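Local coordinates for long form salivary protein D7L1 (Aedes aegypti, PDB 3DXL) that helps female mosquitoes feed on blood by sequestering host mediators, with eicosanoid lipids held in one pocket and biogenic amines such as serotonin in another, at residues 115-118 against 119-123. Residues are numbered along the deposited sequence; the frame is centred on the assembly and turned at random.
Sequences PVHK and AHKDT
The carbonyl oxygen of Val-116 accepts a hydrogen bond from the backbone N of His-120 (N to O 2.9 Å, N-H...O angle 131°) and also lies at the edge of the His-120 imidazole, in its plane, 3.6 Å from CD2. The same ring carbon meets CG1 of Val-116 at 4.0 Å, in van der Waals contact; with CG beside its own backbone N (chi1 -58°), the ring swings back along the helix toward this carbonyl. One residue earlier, Ala-119 N bonds to Pro-115 O. Together these bonds finish helix 106-119; His-120 is the first residue to leave helical angles and serves as N-cap of helix 121-127. At this break Lys-121 reaches back toward His-117: with CG anti to the backbone N (chi1 -171°) and a bend at chi3, its CE comes obliquely to the imidazole, 3.4 Å from His-117 NE2. Both polar ends, His-117 NE2 and Lys-121 NZ, hydrogen-bond to the carbonyl oxygen of Trp-37, a leukotriene E4-binding residue, while Val-116 packs on helix 86-97. Two donors on one carbonyl thus tie the helix junction to Trp-37, probably helping to place this lipid-site residue, and a positive Lys-121 nearby would probably disfavour a second proton on His-117.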
loop_
_atom_site.group_PDB
_atom_site.type_symbol
_atom_site.label_atom_id
_atom_site.label_comp_id
_atom_site.label_asym_id
_atom_site.label_seq_id
_atom_site.Cartn_x
_atom_site.Cartn_y
_atom_site.Cartn_z
ATOM N N PRO A 115 -20.746 12.778 -8.974
ATOM C CA PRO A 115 -22.081 12.231 -9.306
ATOM C C PRO A 115 -22.095 10.710 -9.483
ATOM O O PRO A 115 -23.079 10.050 -9.117
ATOM C CB PRO A 115 -22.426 12.921 -10.634
ATOM C CG PRO A 115 -21.638 14.193 -10.597
ATOM C CD PRO A 115 -20.317 13.774 -9.968
ATOM N N VAL A 116 -21.004 10.162 -10.022
ATOM C CA VAL A 116 -20.872 8.725 -10.207
ATOM C C VAL A 116 -20.714 8.034 -8.859
ATOM O O VAL A 116 -21.344 7.019 -8.599
ATOM C CB VAL A 116 -19.684 8.368 -11.136
ATOM C CG1 VAL A 116 -19.516 6.855 -11.253
ATOM C CG2 VAL A 116 -19.873 9.004 -12.514
ATOM N N HIS A 117 -19.885 8.614 -7.990
ATOM C CA HIS A 117 -19.718 8.089 -6.648
ATOM C C HIS A 117 -21.082 7.931 -5.961
ATOM O O HIS A 117 -21.391 6.884 -5.404
ATOM C CB HIS A 117 -18.806 9.014 -5.836
ATOM C CG HIS A 117 -18.611 8.575 -4.424
ATOM N ND1 HIS A 117 -17.848 7.477 -4.084
ATOM C CD2 HIS A 117 -19.081 9.082 -3.262
ATOM C CE1 HIS A 117 -17.857 7.331 -2.771
ATOM N NE2 HIS A 117 -18.596 8.293 -2.249
ATOM N N LYS A 118 -21.894 8.981 -6.014
ATOM C CA LYS A 118 -23.179 8.967 -5.328
ATOM C C LYS A 118 -24.212 8.062 -6.010
ATOM O O LYS A 118 -24.930 7.333 -5.324
ATOM C CB LYS A 118 -23.709 10.385 -5.143
ATOM C CG LYS A 118 -22.822 11.262 -4.252
ATOM C CD LYS A 118 -23.566 12.489 -3.729
ATOM C CE LYS A 118 -23.980 13.407 -4.857
ATOM N NZ LYS A 118 -24.544 14.672 -4.333
ATOM N N ALA A 119 -24.221 8.069 -7.342
ATOM C CA ALA A 119 -25.198 7.286 -8.110
ATOM C C ALA A 119 -24.873 5.797 -8.081
ATOM O O ALA A 119 -25.740 4.966 -8.347
ATOM C CB ALA A 119 -25.253 7.768 -9.526
ATOM N N HIS A 120 -23.617 5.463 -7.774
ATOM C CA HIS A 120 -23.158 4.075 -7.774
ATOM C C HIS A 120 -22.406 3.733 -6.504
ATOM O O HIS A 120 -21.513 2.886 -6.524
ATOM C CB HIS A 120 -22.323 3.800 -9.024
ATOM C CG HIS A 120 -23.079 4.068 -10.288
ATOM N ND1 HIS A 120 -23.892 3.127 -10.882
ATOM C CD2 HIS A 120 -23.180 5.187 -11.044
ATOM C CE1 HIS A 120 -24.471 3.660 -11.946
ATOM N NE2 HIS A 120 -24.056 4.908 -12.066
ATOM N N LYS A 121 -22.800 4.356 -5.396
ATOM C CA LYS A 121 -22.072 4.204 -4.139
ATOM C C LYS A 121 -21.971 2.755 -3.700
ATOM O O LYS A 121 -20.868 2.263 -3.478
ATOM C CB LYS A 121 -22.687 5.059 -3.028
ATOM C CG LYS A 121 -21.817 5.097 -1.767
ATOM C CD LYS A 121 -22.268 6.152 -0.771
ATOM C CE LYS A 121 -21.734 7.525 -1.135
ATOM N NZ LYS A 121 -21.598 8.388 0.071
ATOM N N ASP A 122 -23.098 2.063 -3.577
ATOM C CA ASP A 122 -23.086 0.674 -3.132
ATOM C C ASP A 122 -22.364 -0.253 -4.100
ATOM O O ASP A 122 -21.648 -1.153 -3.675
ATOM C CB ASP A 122 -24.508 0.179 -2.874
ATOM C CG ASP A 122 -25.038 0.622 -1.533
ATOM O OD1 ASP A 122 -24.258 0.671 -0.556
ATOM O OD2 ASP A 122 -26.249 0.900 -1.447
ATOM N N THR A 123 -22.546 -0.036 -5.398
ATOM C CA THR A 123 -21.893 -0.854 -6.397
ATOM C C THR A 123 -20.376 -0.746 -6.241
ATOM O O THR A 123 -19.661 -1.762 -6.179
ATOM C CB THR A 123 -22.304 -0.413 -7.812
ATOM O OG1 THR A 123 -23.732 -0.476 -7.928
ATOM C CG2 THR A 123 -21.664 -1.297 -8.873
#